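Local coordinates for protein glutathione S-transferase (Legionella pneumophila subsp. pneumophila str. Philadelphia 1, PDB 3NIV) that probably isomerises maleylacetoacetate with the help of glutathione and may also act as a glutathione transferase, as a member of the zeta class, at residues A[115-118]-A[119-122]; A[123-126]-A[127-131]; A[132-135]-A[136-140]. All blocks are in the same frame, centred on the assembly; numbering follows the deposited sequence.

Contact 1: residues A[115-118]-A[119-122]; sequences VLNR and LKEQ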
loop_
_atom_site.group_PDB
_atom_site.type_symbol
_atom_site.label_atom_id
_atom_site.label_comp_id
_atom_site.label_asym_id
_atom_site.label_seq_id
_atom_site.Cartn_x
_atom_site.Cartn_y
_atom_site.Cartn_z
ATOM N N VAL A 115 -8.768 -3.995 -12.765
ATOM C CA VAL A 115 -10.023 -4.069 -12.030
ATOM C C VAL A 115 -11.203 -3.645 -12.902
ATOM O O VAL A 115 -12.276 -4.249 -12.865
ATOM C CB VAL A 115 -9.982 -3.248 -10.739
ATOM C CG1 VAL A 115 -11.267 -3.431 -9.970
ATOM C CG2 VAL A 115 -8.814 -3.698 -9.890
ATOM N N LEU A 116 -10.995 -2.613 -13.709
ATOM C CA LEU A 116 -12.045 -2.155 -14.578
ATOM C C LEU A 116 -12.397 -3.267 -15.555
ATOM O O LEU A 116 -13.560 -3.460 -15.891
ATOM C CB LEU A 116 -11.606 -0.892 -15.306
ATOM C CG LEU A 116 -11.037 0.189 -14.389
ATOM C CD1 LEU A 116 -10.823 1.468 -15.179
ATOM C CD2 LEU A 116 -11.953 0.435 -13.192
ATOM N N ASN A 117 -11.388 -4.005 -15.996
ATOM C CA ASN A 117 -11.606 -5.095 -16.939
ATOM C C ASN A 117 -12.332 -6.282 -16.319
ATOM O O ASN A 117 -13.119 -6.951 -16.980
ATOM C CB ASN A 117 -10.287 -5.547 -17.550
ATOM C CG ASN A 117 -9.843 -4.652 -18.669
ATOM O OD1 ASN A 117 -10.633 -3.861 -19.178
ATOM N ND2 ASN A 117 -8.578 -4.762 -19.065
ATOM N N ARG A 118 -12.070 -6.539 -15.046
ATOM C CA ARG A 118 -12.795 -7.581 -14.343
ATOM C C ARG A 118 -14.274 -7.219 -14.239
ATOM O O ARG A 118 -15.139 -8.090 -14.299
ATOM C CB ARG A 118 -12.212 -7.807 -12.950
ATOM C CG ARG A 118 -12.849 -8.975 -12.216
ATOM C CD ARG A 118 -12.211 -10.307 -12.600
ATOM N NE ARG A 118 -12.908 -11.417 -11.960
ATOM C CZ ARG A 118 -12.683 -12.699 -12.219
ATOM N NH1 ARG A 118 -11.768 -13.056 -13.107
ATOM N NH2 ARG A 118 -13.382 -13.625 -11.586
ATOM N N LEU A 119 -14.565 -5.935 -14.063
ATOM C CA LEU A 119 -15.952 -5.494 -13.985
ATOM C C LEU A 119 -16.631 -5.740 -15.315
ATOM O O LEU A 119 -17.785 -6.143 -15.371
ATOM C CB LEU A 119 -16.031 -4.014 -13.643
ATOM C CG LEU A 119 -15.512 -3.716 -12.243
ATOM C CD1 LEU A 119 -15.628 -2.231 -11.977
ATOM C CD2 LEU A 119 -16.284 -4.531 -11.209
ATOM N N LYS A 120 -15.889 -5.502 -16.389
ATOM C CA LYS A 120 -16.398 -5.717 -17.733
ATOM C C LYS A 120 -16.548 -7.207 -18.054
ATOM O O LYS A 120 -17.560 -7.622 -18.608
ATOM C CB LYS A 120 -15.517 -4.994 -18.752
ATOM C CG LYS A 120 -15.903 -3.544 -18.904
ATOM C CD LYS A 120 -14.713 -2.619 -19.037
ATOM C CE LYS A 120 -14.201 -2.542 -20.460
ATOM N NZ LYS A 120 -13.272 -1.384 -20.598
ATOM N N GLU A 121 -15.555 -8.011 -17.701
ATOM C CA GLU A 121 -15.658 -9.441 -17.914
ATOM C C GLU A 121 -16.811 -10.013 -17.081
ATOM O O GLU A 121 -17.833 -10.435 -17.619
ATOM C CB GLU A 121 -14.347 -10.134 -17.545
ATOM C CG GLU A 121 -14.434 -11.665 -17.558
ATOM C CD GLU A 121 -13.660 -12.300 -16.405
ATOM O OE1 GLU A 121 -12.526 -11.833 -16.125
ATOM O OE2 GLU A 121 -14.182 -13.266 -15.780
ATOM N N GLN A 122 -16.647 -10.009 -15.764
ATOM C CA GLN A 122 -17.612 -10.627 -14.867
ATOM C C GLN A 122 -18.999 -10.044 -14.976
ATOM O O GLN A 122 -19.992 -10.757 -14.839
ATOM C CB GLN A 122 -17.168 -10.476 -13.414
ATOM C CG GLN A 122 -16.320 -11.607 -12.904
ATOM C CD GLN A 122 -16.294 -11.657 -11.388
ATOM O OE1 GLN A 122 -15.251 -11.461 -10.771
ATOM N NE2 GLN A 122 -17.449 -11.921 -10.780
#
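Arg118 and Gln122, one helical turn apart, show how an i to i+4 pair can stitch the side of a helix. The polar link is a fork: NE of Arg118 gives a hydrogen bond of 2.6 Å to OE1 of Gln122, lying in the amide plane on a lone pair of that oxygen, while NH2 of Arg118 adds a weak bond of 3.0 Å to the same OE1. The two flat groups stand almost upright to each other, their planes 82° apart. A bend at chi2 of 84° swings the arginine chain along the helix to this acceptor.

The charged component is looser. OE1 of Glu121 sits 3.3 Å from NH1 of Arg118 but well out of the guanidinium plane, so this salt bridge rests on charge alone, with OE2 of Glu121 over one face, toward its rim.

Beneath them runs the backbone ladder, from Leu119 N to Val115 O (3.1 Å) through Gln122 N to Arg118 O (2.8 Å).

Helix 113-123 turns its apolar side to helix 127-149: Val115 and Leu119 pack on Trp133, and Leu116 on Val130 and Tyr134. Arg118 instead packs on His136 of the second subunit and Gln122 on Trp133 of that subunit.

Contact 2: residues A[123-126]-A[127-131]; sequences FNAN and EEQVL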
loop_
_atom_site.group_PDB
_atom_site.type_symbol
_atom_site.label_atom_id
_atom_site.label_comp_id
_atom_site.label_asym_id
_atom_site.label_seq_id
_atom_site.Cartn_x
_atom_site.Cartn_y
_atom_site.Cartn_z
ATOM N N PHE A 123 -19.078 -8.738 -15.173
ATOM C CA PHE A 123 -20.355 -8.066 -15.004
ATOM C C PHE A 123 -20.772 -7.295 -16.248
ATOM O O PHE A 123 -21.808 -6.633 -16.256
ATOM C CB PHE A 123 -20.317 -7.151 -13.776
ATOM C CG PHE A 123 -19.974 -7.859 -12.504
ATOM C CD1 PHE A 123 -20.925 -8.622 -11.839
ATOM C CD2 PHE A 123 -18.699 -7.763 -11.963
ATOM C CE1 PHE A 123 -20.612 -9.280 -10.656
ATOM C CE2 PHE A 123 -18.374 -8.420 -10.774
ATOM C CZ PHE A 123 -19.332 -9.179 -10.123
ATOM N N ASN A 124 -19.972 -7.401 -17.301
ATOM C CA ASN A 124 -20.236 -6.666 -18.523
ATOM C C ASN A 124 -20.605 -5.238 -18.193
ATOM O O ASN A 124 -21.583 -4.711 -18.719
ATOM C CB ASN A 124 -21.371 -7.314 -19.321
ATOM C CG ASN A 124 -21.082 -8.763 -19.690
ATOM O OD1 ASN A 124 -20.080 -9.074 -20.352
ATOM N ND2 ASN A 124 -21.968 -9.658 -19.269
ATOM N N ALA A 125 -19.840 -4.621 -17.298
ATOM C CA ALA A 125 -20.050 -3.218 -16.953
ATOM C C ALA A 125 -20.021 -2.304 -18.191
ATOM O O ALA A 125 -19.056 -2.306 -18.961
ATOM C CB ALA A 125 -19.016 -2.764 -15.928
ATOM N N ASN A 126 -21.091 -1.540 -18.386
ATOM C CA ASN A 126 -21.136 -0.557 -19.453
ATOM C C ASN A 126 -20.306 0.642 -19.019
ATOM O O ASN A 126 -19.800 0.676 -17.899
ATOM C CB ASN A 126 -22.576 -0.134 -19.730
ATOM C CG ASN A 126 -23.188 0.640 -18.571
ATOM O OD1 ASN A 126 -22.564 1.544 -18.014
ATOM N ND2 ASN A 126 -24.413 0.288 -18.204
ATOM N N GLU A 127 -20.191 1.634 -19.891
ATOM C CA GLU A 127 -19.345 2.780 -19.621
ATOM C C GLU A 127 -19.777 3.607 -18.403
ATOM O O GLU A 127 -18.935 3.992 -17.601
ATOM C CB GLU A 127 -19.222 3.638 -20.868
ATOM C CG GLU A 127 -19.017 5.112 -20.594
ATOM C CD GLU A 127 -18.820 5.908 -21.871
ATOM O OE1 GLU A 127 -19.303 7.057 -21.927
ATOM O OE2 GLU A 127 -18.191 5.384 -22.817
ATOM N N GLU A 128 -21.070 3.868 -18.236
ATOM C CA GLU A 128 -21.520 4.635 -17.070
ATOM C C GLU A 128 -21.246 3.892 -15.765
ATOM O O GLU A 128 -20.968 4.506 -14.726
ATOM C CB GLU A 128 -23.004 5.025 -17.172
ATOM C CG GLU A 128 -24.018 3.903 -16.859
ATOM C CD GLU A 128 -25.478 4.318 -17.149
ATOM O OE1 GLU A 128 -26.156 3.630 -17.959
ATOM O OE2 GLU A 128 -25.939 5.342 -16.578
ATOM N N GLN A 129 -21.317 2.564 -15.826
ATOM C CA GLN A 129 -21.048 1.735 -14.664
ATOM C C GLN A 129 -19.582 1.816 -14.245
ATOM O O GLN A 129 -19.277 2.045 -13.077
ATOM C CB GLN A 129 -21.468 0.296 -14.931
ATOM C CG GLN A 129 -22.928 0.177 -15.349
ATOM C CD GLN A 129 -23.374 -1.262 -15.576
ATOM O OE1 GLN A 129 -22.669 -2.053 -16.199
ATOM N NE2 GLN A 129 -24.551 -1.601 -15.069
ATOM N N VAL A 130 -18.669 1.647 -15.191
ATOM C CA VAL A 130 -17.266 1.782 -14.848
ATOM C C VAL A 130 -16.983 3.167 -14.259
ATOM O O VAL A 130 -16.201 3.298 -13.316
ATOM C CB VAL A 130 -16.345 1.488 -16.042
ATOM C CG1 VAL A 130 -14.886 1.731 -15.663
ATOM C CG2 VAL A 130 -16.536 0.055 -16.505
ATOM N N LEU A 131 -17.633 4.194 -14.799
ATOM C CA LEU A 131 -17.445 5.553 -14.302
ATOM C C LEU A 131 -17.985 5.759 -12.894
ATOM O O LEU A 131 -17.390 6.476 -12.084
ATOM C CB LEU A 131 -18.105 6.562 -15.237
ATOM C CG LEU A 131 -17.160 7.189 -16.253
ATOM C CD1 LEU A 131 -16.071 7.992 -15.526
ATOM C CD2 LEU A 131 -16.564 6.100 -17.152
#
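Asn126 and Gln129 exchange hydrogen bonds in both directions at the start of helix 127-149. OD1 of Asn126 accepts from the backbone N of Gln129 at 2.7 Å, with the donor tilted from the carbonyl plane. In return, OE1 of Gln129 takes the backbone N-H of Asn126, also at 2.7 Å and with an N-H...O angle of 153°. The asparagine reaches its donor because chi1 of 67° tucks CG between its own backbone N and carbonyl carbon, bringing OD1 over the first turn.

This reciprocal pairing is a capping box, with Asn126 as the N-cap: each side chain accepts from the backbone N-H of the other residue. The regular ladder begins at the same residue, where Val130 N bonds to Asn126 O at 3.1 Å, nearly along the C=O axis.

Packing accompanies the bonds. The two side-chain amides are stacked, their planes 26° apart, and ND2 of Asn126 lies 3.2 Å from CD of Gln129. Next to them, CB of Ala125 meets CG2 of Val130 at 3.8 Å, a small apolar touch between residues that also pack against helix 113-123, Ala125 on Leu119 and Val130 on Lys120. Across the dimer interface, Phe123 stacks on Phe123 of the second subunit, and the backbone O of Gln129 accepts a hydrogen bond from Gln122 of that subunit.

Contact 3: residues A[132-135]-A[136-140]; sequences EWYH and HWLKT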
loop_
_atom_site.group_PDB
_atom_site.type_symbol
_atom_site.label_atom_id
_atom_site.label_comp_id
_atom_site.label_asym_id
_atom_site.label_seq_id
_atom_site.Cartn_x
_atom_site.Cartn_y
_atom_site.Cartn_z
ATOM N N GLU A 132 -19.127 5.153 -12.606
ATOM C CA GLU A 132 -19.723 5.286 -11.286
ATOM C C GLU A 132 -18.855 4.611 -10.215
ATOM O O GLU A 132 -18.613 5.174 -9.148
ATOM C CB GLU A 132 -21.130 4.701 -11.287
ATOM C CG GLU A 132 -21.915 5.026 -10.042
ATOM C CD GLU A 132 -23.406 4.885 -10.252
ATOM O OE1 GLU A 132 -24.096 4.543 -9.267
ATOM O OE2 GLU A 132 -23.881 5.113 -11.396
ATOM N N TRP A 133 -18.392 3.403 -10.522
ATOM C CA TRP A 133 -17.427 2.694 -9.699
ATOM C C TRP A 133 -16.204 3.574 -9.482
ATOM O O TRP A 133 -15.822 3.886 -8.342
ATOM C CB TRP A 133 -17.031 1.389 -10.409
ATOM C CG TRP A 133 -15.866 0.605 -9.837
ATOM C CD1 TRP A 133 -14.546 0.765 -10.132
ATOM C CD2 TRP A 133 -15.940 -0.506 -8.928
ATOM N NE1 TRP A 133 -13.787 -0.162 -9.446
ATOM C CE2 TRP A 133 -14.623 -0.955 -8.706
ATOM C CE3 TRP A 133 -16.993 -1.162 -8.282
ATOM C CZ2 TRP A 133 -14.328 -2.024 -7.858
ATOM C CZ3 TRP A 133 -16.701 -2.223 -7.437
ATOM C CH2 TRP A 133 -15.374 -2.642 -7.232
ATOM N N TYR A 134 -15.602 3.975 -10.593
ATOM C CA TYR A 134 -14.352 4.710 -10.579
ATOM C C TYR A 134 -14.467 5.994 -9.761
ATOM O O TYR A 134 -13.567 6.341 -8.989
ATOM C CB TYR A 134 -13.937 5.024 -12.007
ATOM C CG TYR A 134 -12.495 5.408 -12.146
ATOM C CD1 TYR A 134 -12.010 6.573 -11.570
ATOM C CD2 TYR A 134 -11.620 4.619 -12.867
ATOM C CE1 TYR A 134 -10.685 6.933 -11.700
ATOM C CE2 TYR A 134 -10.295 4.976 -13.009
ATOM C CZ TYR A 134 -9.830 6.131 -12.418
ATOM O OH TYR A 134 -8.509 6.482 -12.542
ATOM N N HIS A 135 -15.589 6.682 -9.925
ATOM C CA HIS A 135 -15.837 7.940 -9.233
ATOM C C HIS A 135 -16.119 7.698 -7.755
ATOM O O HIS A 135 -15.843 8.554 -6.900
ATOM C CB HIS A 135 -17.011 8.677 -9.892
ATOM C CG HIS A 135 -16.632 9.444 -11.125
ATOM N ND1 HIS A 135 -17.428 10.436 -11.662
ATOM C CD2 HIS A 135 -15.529 9.382 -11.909
ATOM C CE1 HIS A 135 -16.841 10.937 -12.733
ATOM N NE2 HIS A 135 -15.689 10.319 -12.906
ATOM N N HIS A 136 -16.672 6.527 -7.459
ATOM C CA HIS A 136 -16.980 6.170 -6.077
ATOM C C HIS A 136 -15.735 6.130 -5.191
ATOM O O HIS A 136 -15.738 6.642 -4.077
ATOM C CB HIS A 136 -17.693 4.822 -6.006
ATOM C CG HIS A 136 -17.875 4.329 -4.609
ATOM N ND1 HIS A 136 -18.527 5.064 -3.643
ATOM C CD2 HIS A 136 -17.469 3.187 -4.004
ATOM C CE1 HIS A 136 -18.522 4.395 -2.506
ATOM N NE2 HIS A 136 -17.889 3.253 -2.698
ATOM N N TRP A 137 -14.668 5.523 -5.692
ATOM C CA TRP A 137 -13.466 5.386 -4.888
ATOM C C TRP A 137 -12.716 6.700 -4.870
ATOM O O TRP A 137 -11.983 6.987 -3.919
ATOM C CB TRP A 137 -12.591 4.217 -5.361
ATOM C CG TRP A 137 -13.366 2.944 -5.426
ATOM C CD1 TRP A 137 -13.612 2.197 -6.529
ATOM C CD2 TRP A 137 -14.040 2.292 -4.343
ATOM N NE1 TRP A 137 -14.377 1.116 -6.209
ATOM C CE2 TRP A 137 -14.660 1.146 -4.874
ATOM C CE3 TRP A 137 -14.167 2.559 -2.973
ATOM C CZ2 TRP A 137 -15.396 0.263 -4.092
ATOM C CZ3 TRP A 137 -14.901 1.692 -2.198
ATOM C CH2 TRP A 137 -15.511 0.557 -2.758
ATOM N N LEU A 138 -12.911 7.512 -5.905
ATOM C CA LEU A 138 -12.319 8.847 -5.887
ATOM C C LEU A 138 -12.914 9.666 -4.741
ATOM O O LEU A 138 -12.177 10.247 -3.941
ATOM C CB LEU A 138 -12.445 9.552 -7.236
ATOM C CG LEU A 138 -11.305 9.197 -8.199
ATOM C CD1 LEU A 138 -9.954 9.620 -7.672
ATOM C CD2 LEU A 138 -11.265 7.727 -8.419
ATOM N N LYS A 139 -14.237 9.659 -4.624
ATOM C CA LYS A 139 -14.902 10.426 -3.579
ATOM C C LYS A 139 -14.450 9.957 -2.202
ATOM O O LYS A 139 -14.095 10.764 -1.345
ATOM C CB LYS A 139 -16.427 10.321 -3.685
ATOM C CG LYS A 139 -17.151 11.440 -2.942
ATOM C CD LYS A 139 -18.559 11.059 -2.491
ATOM C CE LYS A 139 -19.012 11.971 -1.334
ATOM N NZ LYS A 139 -20.083 11.367 -0.462
ATOM N N THR A 140 -14.470 8.646 -1.992
ATOM C CA THR A 140 -14.116 8.093 -0.699
ATOM C C THR A 140 -12.684 8.444 -0.321
ATOM O O THR A 140 -12.422 8.858 0.805
ATOM C CB THR A 140 -14.296 6.575 -0.683
ATOM O OG1 THR A 140 -15.656 6.268 -1.004
ATOM C CG2 THR A 140 -13.993 6.027 0.700
#
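Trp133 and Trp137 illustrate how two indoles spaced i to i+4 can settle edge against face on one side of a helix. From CB, the side chain of Trp137 leaves with CG anti to its carbonyl carbon (chi1 -54°), which carries the indole back along the helix axis toward the preceding turn. CG first passes 3.9 Å from the carbonyl O of Trp133. CD1 comes closer to that oxygen, at 3.3 Å, and also approaches NE1 of Trp133. At the leading corner NE1 of Trp137 comes to rest over the centre of the Trp133 ring, 3.3 Å from CE2. The five-membered rings lie 4.5 Å apart between centroids with their planes at 83°, a T-shaped stack in which Trp137 supplies the edge and Trp133 the face. Farther out along the indole, CZ2 of Trp137 lies at the edge of the His136 ring, in its plane, while CD2 of His136 stands 3.3 Å above one face of the Trp137 ring, offset toward the rim. NE1 of Trp133 is itself hydrogen-bonded to the backbone O of Leu110.

The pair belongs to the all-helical C-terminal domain of the glutathione transferase fold, where helix 127-149 packs beside helix 113-123. Trp137 lies on Leu110 and Asn111 of helix 108-111 and on Arg114 of the second subunit.

A second i to i+4 pair, Tyr134 and Leu138, faces helix 166-180. The position of CD2 of Leu138 is uncertain, but the leucine packs on Gln174 and Ala178. Tyr134 itself stacks on Phe181.

The backbone ladder is uneven here. Lys139 N to His135 O is sound at 3.0 Å, whereas Trp137 N to Trp133 O is weak at 3.3 Å. Farther on, His136 O accepts from both N and OG1 of Thr140, the two donors arriving from opposite faces of its plane.

Overall arrangement
The three contacts follow one another without a gap along two consecutive helices of the C-terminal domain and the loop between them: contact 1 on helix 113-123, contact 2 at the loop and first turns of helix 127-149, contact 3 further along that helix. The centres of contacts 1 and 2 lie about 9 Å apart. Between contacts 2 and 3 the centres are about 13 Å apart, and between contacts 1 and 3 about 15 Å. Although contact 3 comes last in sequence, the chain reversal at contact 2 brings it back to touch contact 1, whereas contacts 2 and 3 merely adjoin. All three also touch the second subunit, so this hairpin of helices contributes both to the packing of the two helices and to the dimer interface.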